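Local coordinates for C alpha-dehydrogenase (Sphingobium sp. SYK-6, PDB 4YAC), which is a short-chain dehydrogenase/reductase that binds NADH in a Rossmann fold and probably carries out NAD-dependent alcohol oxidation in the breakdown of lignin aryl ethers, at residues L65-D76 and G118-R129; G83-T91 and R133-T142. All blocks are in the same frame, centred on the assembly; numbering follows the deposited sequence.

Contact 1. Residues L65-D76 and G118-R129; sequences LTDRAAYAAAVD and GVINGVMTVMPR. With NAI (1,4-dihydronicotinamide adenine dinucleotide), chain B.
N121 joins its helix to the turn at L65 through ND2 and to the first turn of helix 68-81, at R68, through OD1. N121 ND2 gives a straight bond (178°) to a lone pair of L65 O at 2.9 Å, while N121 OD1 accepts from R68 NE at 3.0 Å, from above its carbonyl plane. Asparagine suits the spot because it donates and accepts at once. The R68 guanidinium also forms a salt bridge with D109 of the second subunit.

The packing centres on Y71, a knob among G118, N121, G122 and T125. Its ring sits against the helix backbone, N121 O over one face, offset toward the rim, and Y71 OH 3.2 Å from G122 CA, where any CB would clash. Water 4 links the hydroxyl to G118 O. Beyond, V75 makes apolar contacts with T125 CG2 and V126.

R129 NH1 lies 2.8 Å from D76 OD1, which R129 NH2 also grips, and NH1 forms a salt bridge with E79. Replacing R129 by an alanine is likely to leave both acids without this shared cation and V75 CG1 without the guanidinium face packed on it.

The helices, neighbours on one side of the Rossmann sheet, cross at -42°, axes 9.8 Å apart. L65 N donates to adenine N1A of NADH at 3.1 Å, consistent with N121 fixing the turn that meets the cofactor.

Contact 2. Residues G83-T91 and R133-T142; sequences GPVDLLCNT and RGQGGHILIT
R133 lays its guanidinium between two side chains: P84 CG is over one face and Q135 CB over the other, both offset toward the rim. D86 and water 5 come to the edge. The salt bridge runs from R133 NH1 to D86 OD1 at 2.9 Å, meeting the oxygen from above the carboxylate plane, with the two planes 52° apart. CG of R133 is anti to the backbone N (chi1 176°) and the chain is extended, which carries a long arginine from the end of its helix across to the aspartate. Water 7 ties NH2 to the same carboxylate oxygen, and water 5 joins NH1 to V85 O.

The N90 amide turns back to the neighbouring strand. Its ND2 donates to L140 O at 3.0 Å, while N90 N reaches that oxygen at 2.8 Å from the opposite face of the carbonyl plane, so one acceptor is gripped twice. N90 ND2 also lies against I139 CG2; in this buried place its bond to L140 O gives the side-chain N-H a partner.

Along the whole contact the strands pair in parallel, L88 N and N90 N donating one way and H138 N, L140 N and T142 N the other. G137 fits where a CB would press on D86 O. Beside the ladder, L87 CD1 packs on H138 CD2 at 3.8 Å, and C89 SG on L140 CD2 at the same distance. The hydroxyl of T142 donates to T91 OG1 at 2.9 Å, and T91 also bonds to Q22.

These are central strands of the Rossmann sheet. Strand 8-12 flanks 87-90 and strand 180-185 flanks 137-142; helix 105-133 covers the L88, N90 and I141 side, while helix 17-28 packs against C89 and L140.

Overall arrangement
The two contacts, with centres about 12 Å apart, are successive layers of one Rossmann fold. Helix 68-81 leads into strand 87-90, which leads through helix 105-133 to strand 137-142, so the segments alternate along the chain. Helix 105-133 of contact 1 lies directly on the strands of contact 2: G122 O is 3.6 Å from L88 CD2, and V119 CG1 is 3.9 Å from I141 CG1. Both approach NADH, contact 1 through L65 at the adenine and contact 2 through T91, whose side chain is about 6 Å from the cofactor at the nearest atoms. R68 carries contact 1 outward to the second subunit, whereas contact 2 stays within its own chain.

Contact 1. Residues L65-D76 and G118-R129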
loop_
_atom_site.group_PDB
_atom_site.type_symbol
_atom_site.label_atom_id
_atom_site.label_comp_id
_atom_site.label_asym_id
_atom_site.label_seq_id
_atom_site.Cartn_x
_atom_site.Cartn_y
_atom_site.Cartn_z
ATOM N N LEU A 65 -10.808 -10.189 -14.199
ATOM C CA LEU A 65 -9.620 -9.343 -14.269
ATOM C C LEU A 65 -8.370 -10.037 -13.749
ATOM O O LEU A 65 -7.252 -9.591 -14.025
ATOM C CB LEU A 65 -9.847 -8.054 -13.479
ATOM C CG LEU A 65 -11.076 -7.249 -13.895
ATOM C CD1 LEU A 65 -11.424 -6.238 -12.829
ATOM C CD2 LEU A 65 -10.860 -6.577 -15.242
ATOM N N THR A 66 -8.555 -11.113 -12.986
ATOM C CA THR A 66 -7.423 -11.860 -12.442
ATOM C C THR A 66 -6.833 -12.814 -13.480
ATOM O O THR A 66 -5.786 -13.416 -13.249
ATOM C CB THR A 66 -7.827 -12.661 -11.175
ATOM O OG1 THR A 66 -8.690 -13.751 -11.533
ATOM C CG2 THR A 66 -8.529 -11.754 -10.171
ATOM N N ASP A 67 -7.502 -12.935 -14.628
ATOM C CA ASP A 67 -7.061 -13.802 -15.719
ATOM C C ASP A 67 -6.311 -12.975 -16.762
ATOM O O ASP A 67 -6.926 -12.302 -17.586
ATOM C CB ASP A 67 -8.272 -14.505 -16.349
ATOM C CG ASP A 67 -7.888 -15.561 -17.382
ATOM O OD1 ASP A 67 -6.849 -15.416 -18.060
ATOM O OD2 ASP A 67 -8.648 -16.541 -17.529
ATOM N N ARG A 68 -4.984 -13.044 -16.731
ATOM C CA ARG A 68 -4.142 -12.173 -17.545
ATOM C C ARG A 68 -4.348 -12.417 -19.034
ATOM O O ARG A 68 -4.415 -11.469 -19.826
ATOM C CB ARG A 68 -2.673 -12.372 -17.166
ATOM C CG ARG A 68 -2.323 -11.742 -15.824
ATOM C CD ARG A 68 -1.021 -12.262 -15.250
ATOM N NE ARG A 68 -0.681 -11.570 -14.011
ATOM C CZ ARG A 68 0.291 -11.945 -13.188
ATOM N NH1 ARG A 68 1.022 -13.014 -13.468
ATOM N NH2 ARG A 68 0.530 -11.253 -12.085
ATOM N N ALA A 69 -4.463 -13.683 -19.416
ATOM C CA ALA A 69 -4.650 -14.028 -20.821
ATOM C C ALA A 69 -5.971 -13.465 -21.330
ATOM O O ALA A 69 -6.040 -12.875 -22.418
ATOM C CB ALA A 69 -4.605 -15.535 -21.008
ATOM N N ALA A 70 -7.021 -13.642 -20.535
ATOM C CA ALA A 70 -8.342 -13.151 -20.910
ATOM C C ALA A 70 -8.363 -11.631 -20.941
ATOM O O ALA A 70 -9.069 -11.040 -21.752
ATOM C CB ALA A 70 -9.397 -13.675 -19.957
ATOM N N TYR A 71 -7.592 -10.996 -20.062
ATOM C CA TYR A 71 -7.550 -9.539 -20.029
ATOM C C TYR A 71 -6.998 -9.024 -21.356
ATOM O O TYR A 71 -7.563 -8.117 -21.967
ATOM C CB TYR A 71 -6.698 -9.041 -18.853
ATOM C CG TYR A 71 -7.123 -7.692 -18.310
ATOM C CD1 TYR A 71 -7.445 -6.644 -19.162
ATOM C CD2 TYR A 71 -7.210 -7.469 -16.943
ATOM C CE1 TYR A 71 -7.836 -5.416 -18.668
ATOM C CE2 TYR A 71 -7.602 -6.237 -16.435
ATOM C CZ TYR A 71 -7.917 -5.217 -17.307
ATOM O OH TYR A 71 -8.303 -3.992 -16.811
ATOM N N ALA A 72 -5.909 -9.631 -21.817
ATOM C CA ALA A 72 -5.305 -9.231 -23.079
ATOM C C ALA A 72 -6.290 -9.428 -24.227
ATOM O O ALA A 72 -6.377 -8.595 -25.133
ATOM C CB ALA A 72 -4.045 -10.014 -23.329
ATOM N N ALA A 73 -7.032 -10.530 -24.181
ATOM C CA ALA A 73 -8.020 -10.821 -25.215
ATOM C C ALA A 73 -9.143 -9.791 -25.190
ATOM O O ALA A 73 -9.636 -9.375 -26.242
ATOM C CB ALA A 73 -8.581 -12.223 -25.032
ATOM N N ALA A 74 -9.539 -9.376 -23.989
ATOM C CA ALA A 74 -10.627 -8.418 -23.827
ATOM C C ALA A 74 -10.233 -7.043 -24.348
ATOM O O ALA A 74 -11.053 -6.332 -24.927
ATOM C CB ALA A 74 -11.043 -8.325 -22.369
ATOM N N VAL A 75 -8.977 -6.664 -24.143
ATOM C CA VAL A 75 -8.498 -5.388 -24.650
ATOM C C VAL A 75 -8.347 -5.459 -26.171
ATOM O O VAL A 75 -8.640 -4.489 -26.868
ATOM C CB VAL A 75 -7.172 -4.976 -23.985
ATOM C CG1 VAL A 75 -6.596 -3.738 -24.642
ATOM C CG2 VAL A 75 -7.397 -4.711 -22.507
ATOM N N ASP A 76 -7.899 -6.600 -26.691
ATOM C CA ASP A 76 -7.887 -6.812 -28.141
ATOM C C ASP A 76 -9.274 -6.570 -28.716
ATOM O O ASP A 76 -9.436 -5.880 -29.724
ATOM C CB ASP A 76 -7.455 -8.232 -28.491
ATOM C CG ASP A 76 -5.964 -8.447 -28.385
ATOM O OD1 ASP A 76 -5.228 -7.533 -27.952
ATOM O OD2 ASP A 76 -5.536 -9.558 -28.743
ATOM N N GLY A 118 -5.761 -7.418 -10.128
ATOM C CA GLY A 118 -6.681 -7.002 -11.179
ATOM C C GLY A 118 -6.307 -5.645 -11.748
ATOM O O GLY A 118 -6.424 -5.407 -12.960
ATOM N N VAL A 119 -5.854 -4.753 -10.872
ATOM C CA VAL A 119 -5.421 -3.420 -11.279
ATOM C C VAL A 119 -4.070 -3.497 -11.986
ATOM O O VAL A 119 -3.876 -2.875 -13.036
ATOM C CB VAL A 119 -5.325 -2.466 -10.069
ATOM C CG1 VAL A 119 -4.788 -1.101 -10.491
ATOM C CG2 VAL A 119 -6.685 -2.317 -9.403
ATOM N N ILE A 120 -3.137 -4.253 -11.409
ATOM C CA ILE A 120 -1.841 -4.475 -12.048
ATOM C C ILE A 120 -2.039 -5.047 -13.450
ATOM O O ILE A 120 -1.409 -4.600 -14.413
ATOM C CB ILE A 120 -0.954 -5.434 -11.231
ATOM C CG1 ILE A 120 -0.540 -4.781 -9.915
ATOM C CG2 ILE A 120 0.301 -5.826 -12.021
ATOM C CD1 ILE A 120 0.062 -5.752 -8.928
ATOM N N ASN A 121 -2.913 -6.041 -13.555
ATOM C CA ASN A 121 -3.148 -6.712 -14.828
ATOM C C ASN A 121 -3.664 -5.750 -15.896
ATOM O O ASN A 121 -3.234 -5.805 -17.046
ATOM C CB ASN A 121 -4.134 -7.868 -14.654
ATOM C CG ASN A 121 -3.543 -9.035 -13.878
ATOM O OD1 ASN A 121 -2.327 -9.122 -13.680
ATOM N ND2 ASN A 121 -4.409 -9.949 -13.444
ATOM N N GLY A 122 -4.576 -4.864 -15.518
ATOM C CA GLY A 122 -5.089 -3.881 -16.457
ATOM C C GLY A 122 -4.015 -2.896 -16.869
ATOM O O GLY A 122 -3.835 -2.614 -18.058
ATOM N N VAL A 123 -3.297 -2.372 -15.881
ATOM C CA VAL A 123 -2.234 -1.403 -16.138
ATOM C C VAL A 123 -1.174 -1.997 -17.070
ATOM O O VAL A 123 -0.751 -1.355 -18.024
ATOM C CB VAL A 123 -1.594 -0.922 -14.803
ATOM C CG1 VAL A 123 -0.263 -0.229 -15.043
ATOM C CG2 VAL A 123 -2.548 0.010 -14.079
ATOM N N MET A 124 -0.761 -3.232 -16.820
ATOM C CA MET A 124 0.302 -3.830 -17.620
ATOM C C MET A 124 -0.186 -4.293 -18.988
ATOM O O MET A 124 0.617 -4.485 -19.893
ATOM C CB MET A 124 0.932 -5.005 -16.872
ATOM C CG MET A 124 1.613 -4.613 -15.565
ATOM S SD MET A 124 2.722 -3.196 -15.701
ATOM C CE MET A 124 3.808 -3.736 -17.015
ATOM N N THR A 125 -1.495 -4.471 -19.142
ATOM C CA THR A 125 -2.043 -4.880 -20.434
ATOM C C THR A 125 -2.215 -3.669 -21.344
ATOM O O THR A 125 -1.918 -3.735 -22.538
ATOM C CB THR A 125 -3.402 -5.607 -20.286
ATOM O OG1 THR A 125 -3.223 -6.807 -19.524
ATOM C CG2 THR A 125 -3.977 -5.986 -21.649
ATOM N N VAL A 126 -2.678 -2.561 -20.767
ATOM C CA VAL A 126 -3.068 -1.389 -21.555
ATOM C C VAL A 126 -1.981 -0.318 -21.667
ATOM O O VAL A 126 -1.776 0.248 -22.738
ATOM C CB VAL A 126 -4.342 -0.744 -20.952
ATOM C CG1 VAL A 126 -4.665 0.597 -21.611
ATOM C CG2 VAL A 126 -5.522 -1.696 -21.079
ATOM N N MET A 127 -1.290 -0.027 -20.572
ATOM C CA MET A 127 -0.369 1.106 -20.552
ATOM C C MET A 127 0.780 0.962 -21.565
ATOM O O MET A 127 1.156 1.942 -22.213
ATOM C CB MET A 127 0.163 1.299 -19.125
ATOM C CG MET A 127 1.298 2.284 -18.970
ATOM S SD MET A 127 2.887 1.441 -18.904
ATOM C CE MET A 127 2.740 0.460 -17.404
ATOM N N PRO A 128 1.331 -0.254 -21.732
ATOM C CA PRO A 128 2.348 -0.407 -22.784
ATOM C C PRO A 128 1.814 -0.176 -24.203
ATOM O O PRO A 128 2.572 0.239 -25.081
ATOM C CB PRO A 128 2.814 -1.854 -22.608
ATOM C CG PRO A 128 2.569 -2.146 -21.166
ATOM C CD PRO A 128 1.289 -1.430 -20.843
ATOM N N ARG A 129 0.530 -0.445 -24.426
ATOM C CA ARG A 129 -0.085 -0.179 -25.721
ATOM C C ARG A 129 -0.238 1.324 -25.933
ATOM O O ARG A 129 -0.034 1.828 -27.038
ATOM C CB ARG A 129 -1.445 -0.870 -25.826
ATOM C CG ARG A 129 -1.406 -2.365 -25.563
ATOM C CD ARG A 129 -2.765 -2.995 -25.815
ATOM N NE ARG A 129 -2.811 -4.402 -25.426
ATOM C CZ ARG A 129 -3.596 -5.317 -25.990
ATOM N NH1 ARG A 129 -4.407 -4.990 -26.991
ATOM N NH2 ARG A 129 -3.565 -6.569 -25.559
HETATM P PA NAI B . -20.432 -3.751 -6.752
HETATM O O1A NAI B . -20.748 -5.134 -6.239
HETATM O O2A NAI B . -21.739 -2.946 -6.873
HETATM O O5B NAI B . -19.740 -3.850 -8.160
HETATM C C5B NAI B . -18.579 -4.603 -8.299
HETATM C C4B NAI B . -18.493 -5.123 -9.672
HETATM O O4B NAI B . -17.134 -5.633 -9.883
HETATM C C3B NAI B . -19.420 -6.228 -9.884
HETATM O O3B NAI B . -20.140 -6.060 -11.097
HETATM C C2B NAI B . -18.602 -7.415 -9.922
HETATM O O2B NAI B . -19.201 -8.444 -10.733
HETATM C C1B NAI B . -17.342 -6.958 -10.470
HETATM N N9A NAI B . -16.243 -7.840 -10.191
HETATM C C8A NAI B . -15.904 -8.434 -9.012
HETATM N N7A NAI B . -14.812 -9.199 -9.174
HETATM C C5A NAI B . -14.403 -9.118 -10.479
HETATM C C6A NAI B . -13.375 -9.657 -11.245
HETATM N N6A NAI B . -12.406 -10.547 -10.686
HETATM N N1A NAI B . -13.282 -9.340 -12.566
HETATM C C2A NAI B . -14.167 -8.515 -13.157
HETATM N N3A NAI B . -15.172 -7.969 -12.451
HETATM C C4A NAI B . -15.318 -8.250 -11.131
HETATM O O3 NAI B . -19.450 -3.039 -5.793
HETATM P PN NAI B . -19.407 -1.443 -5.647
HETATM O O1N NAI B . -20.725 -0.955 -5.067
HETATM O O2N NAI B . -18.201 -1.038 -4.672
HETATM O O5D NAI B . -19.181 -0.790 -7.034
HETATM O O HOH W 1 -3.874 -12.312 -11.575
HETATM O O HOH W 2 -0.718 -8.856 -11.343
HETATM O O HOH W 3 -2.467 -9.457 -19.856
HETATM O O HOH W 4 -7.841 -3.475 -14.210
#

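Contact 2. Residues G83-T91 and R133-T142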
loop_
_atom_site.group_PDB
_atom_site.type_symbol
_atom_site.label_atom_id
_atom_site.label_comp_id
_atom_site.label_asym_id
_atom_site.label_seq_id
_atom_site.Cartn_x
_atom_site.Cartn_y
_atom_site.Cartn_z
ATOM N N GLY A 83 -11.546 0.774 -30.905
ATOM C CA GLY A 83 -10.219 1.277 -31.216
ATOM C C GLY A 83 -9.356 1.243 -29.972
ATOM O O GLY A 83 -9.798 0.743 -28.937
ATOM N N PRO A 84 -8.124 1.777 -30.054
ATOM C CA PRO A 84 -7.219 1.703 -28.898
ATOM C C PRO A 84 -7.788 2.398 -27.666
ATOM O O PRO A 84 -8.449 3.427 -27.794
ATOM C CB PRO A 84 -5.954 2.418 -29.388
ATOM C CG PRO A 84 -6.056 2.427 -30.882
ATOM C CD PRO A 84 -7.517 2.501 -31.183
ATOM N N VAL A 85 -7.534 1.835 -26.489
ATOM C CA VAL A 85 -8.036 2.409 -25.250
ATOM C C VAL A 85 -7.346 3.732 -24.954
ATOM O O VAL A 85 -6.114 3.810 -24.930
ATOM C CB VAL A 85 -7.833 1.449 -24.062
ATOM C CG1 VAL A 85 -8.327 2.085 -22.764
ATOM C CG2 VAL A 85 -8.556 0.139 -24.317
ATOM N N ASP A 86 -8.148 4.767 -24.727
ATOM C CA ASP A 86 -7.630 6.082 -24.368
ATOM C C ASP A 86 -7.661 6.275 -22.853
ATOM O O ASP A 86 -6.754 6.874 -22.281
ATOM C CB ASP A 86 -8.438 7.185 -25.045
ATOM C CG ASP A 86 -8.293 7.172 -26.555
ATOM O OD1 ASP A 86 -7.189 7.488 -27.047
ATOM O OD2 ASP A 86 -9.287 6.858 -27.247
ATOM N N LEU A 87 -8.722 5.776 -22.226
ATOM C CA LEU A 87 -8.932 5.920 -20.790
ATOM C C LEU A 87 -9.172 4.556 -20.170
ATOM O O LEU A 87 -10.104 3.854 -20.552
ATOM C CB LEU A 87 -10.119 6.848 -20.511
ATOM C CG LEU A 87 -10.635 6.948 -19.068
ATOM C CD1 LEU A 87 -9.557 7.474 -18.137
ATOM C CD2 LEU A 87 -11.860 7.848 -19.022
ATOM N N LEU A 88 -8.319 4.180 -19.223
ATOM C CA LEU A 88 -8.492 2.941 -18.475
ATOM C C LEU A 88 -8.962 3.260 -17.062
ATOM O O LEU A 88 -8.298 4.004 -16.339
ATOM C CB LEU A 88 -7.186 2.146 -18.432
ATOM C CG LEU A 88 -7.191 0.921 -17.509
ATOM C CD1 LEU A 88 -8.157 -0.133 -18.019
ATOM C CD2 LEU A 88 -5.788 0.348 -17.364
ATOM N N CYS A 89 -10.106 2.698 -16.679
ATOM C CA CYS A 89 -10.667 2.912 -15.351
ATOM C C CYS A 89 -10.598 1.606 -14.577
ATOM O O CYS A 89 -11.426 0.714 -14.774
ATOM C CB CYS A 89 -12.115 3.414 -15.427
ATOM S SG CYS A 89 -12.321 4.993 -16.271
ATOM N N ASN A 90 -9.591 1.492 -13.717
ATOM C CA ASN A 90 -9.437 0.325 -12.859
ATOM C C ASN A 90 -10.280 0.501 -11.603
ATOM O O ASN A 90 -9.802 1.033 -10.603
ATOM C CB ASN A 90 -7.969 0.117 -12.481
ATOM C CG ASN A 90 -7.051 0.053 -13.685
ATOM O OD1 ASN A 90 -6.923 -0.985 -14.332
ATOM N ND2 ASN A 90 -6.387 1.162 -13.977
ATOM N N THR A 91 -11.533 0.054 -11.654
ATOM C CA THR A 91 -12.499 0.393 -10.615
ATOM C C THR A 91 -13.095 -0.830 -9.922
ATOM O O THR A 91 -13.561 -0.728 -8.787
ATOM C CB THR A 91 -13.615 1.273 -11.217
ATOM O OG1 THR A 91 -13.014 2.457 -11.754
ATOM C CG2 THR A 91 -14.654 1.679 -10.176
ATOM N N ARG A 133 1.616 3.466 -28.939
ATOM C CA ARG A 133 0.795 4.210 -29.890
ATOM C C ARG A 133 1.223 5.675 -29.972
ATOM O O ARG A 133 1.149 6.296 -31.035
ATOM C CB ARG A 133 -0.678 4.101 -29.491
ATOM C CG ARG A 133 -1.642 4.909 -30.340
ATOM C CD ARG A 133 -3.037 4.821 -29.760
ATOM N NE ARG A 133 -3.988 5.676 -30.461
ATOM C CZ ARG A 133 -5.087 6.181 -29.911
ATOM N NH1 ARG A 133 -5.378 5.928 -28.641
ATOM N NH2 ARG A 133 -5.894 6.948 -30.630
ATOM N N GLY A 134 1.657 6.229 -28.846
ATOM C CA GLY A 134 2.237 7.559 -28.829
ATOM C C GLY A 134 1.238 8.698 -28.922
ATOM O O GLY A 134 1.606 9.803 -29.321
ATOM N N GLN A 135 -0.015 8.439 -28.553
ATOM C CA GLN A 135 -1.057 9.465 -28.588
ATOM C C GLN A 135 -1.551 9.808 -27.187
ATOM O O GLN A 135 -2.637 10.365 -27.021
ATOM C CB GLN A 135 -2.242 9.012 -29.447
ATOM C CG GLN A 135 -1.901 8.718 -30.900
ATOM C CD GLN A 135 -1.441 9.945 -31.664
ATOM O OE1 GLN A 135 -1.577 11.074 -31.194
ATOM N NE2 GLN A 135 -0.896 9.727 -32.853
ATOM N N GLY A 136 -0.755 9.475 -26.180
ATOM C CA GLY A 136 -1.128 9.760 -24.810
ATOM C C GLY A 136 -2.240 8.851 -24.330
ATOM O O GLY A 136 -2.537 7.826 -24.944
ATOM N N GLY A 137 -2.862 9.234 -23.223
ATOM C CA GLY A 137 -3.893 8.423 -22.610
ATOM C C GLY A 137 -4.141 8.862 -21.184
ATOM O O GLY A 137 -3.635 9.894 -20.740
ATOM N N HIS A 138 -4.930 8.077 -20.464
ATOM C CA HIS A 138 -5.211 8.373 -19.072
ATOM C C HIS A 138 -5.511 7.095 -18.313
ATOM O O HIS A 138 -6.148 6.184 -18.842
ATOM C CB HIS A 138 -6.380 9.345 -18.963
ATOM C CG HIS A 138 -6.451 10.054 -17.647
ATOM N ND1 HIS A 138 -5.885 11.295 -17.442
ATOM C CD2 HIS A 138 -7.010 9.693 -16.470
ATOM C CE1 HIS A 138 -6.099 11.670 -16.193
ATOM N NE2 HIS A 138 -6.780 10.717 -15.582
ATOM N N ILE A 139 -5.034 7.031 -17.074
ATOM C CA ILE A 139 -5.250 5.870 -16.225
ATOM C C ILE A 139 -5.881 6.302 -14.910
ATOM O O ILE A 139 -5.324 7.121 -14.183
ATOM C CB ILE A 139 -3.933 5.119 -15.945
ATOM C CG1 ILE A 139 -3.313 4.632 -17.257
ATOM C CG2 ILE A 139 -4.178 3.925 -15.024
ATOM C CD1 ILE A 139 -1.868 4.201 -17.133
ATOM N N LEU A 140 -7.053 5.747 -14.627
ATOM C CA LEU A 140 -7.731 5.947 -13.353
ATOM C C LEU A 140 -7.623 4.686 -12.531
ATOM O O LEU A 140 -7.861 3.586 -13.030
ATOM C CB LEU A 140 -9.207 6.306 -13.554
ATOM C CG LEU A 140 -10.111 6.265 -12.310
ATOM C CD1 LEU A 140 -9.821 7.431 -11.375
ATOM C CD2 LEU A 140 -11.581 6.238 -12.709
ATOM N N ILE A 141 -7.250 4.861 -11.269
ATOM C CA ILE A 141 -7.306 3.795 -10.285
ATOM C C ILE A 141 -8.280 4.233 -9.206
ATOM O O ILE A 141 -8.141 5.319 -8.636
ATOM C CB ILE A 141 -5.918 3.488 -9.683
ATOM C CG1 ILE A 141 -5.058 2.761 -10.715
ATOM C CG2 ILE A 141 -6.046 2.619 -8.426
ATOM C CD1 ILE A 141 -3.588 2.661 -10.338
ATOM N N THR A 142 -9.287 3.398 -8.957
ATOM C CA THR A 142 -10.236 3.635 -7.875
ATOM C C THR A 142 -9.819 2.817 -6.672
ATOM O O THR A 142 -9.939 1.592 -6.667
ATOM C CB THR A 142 -11.677 3.272 -8.278
ATOM O OG1 THR A 142 -12.034 3.981 -9.474
ATOM C CG2 THR A 142 -12.663 3.625 -7.168
HETATM O O HOH W 5 -4.116 4.753 -26.558
HETATM O O HOH W 6 -5.348 8.904 -25.934
HETATM O O HOH W 7 -7.579 8.606 -29.442
#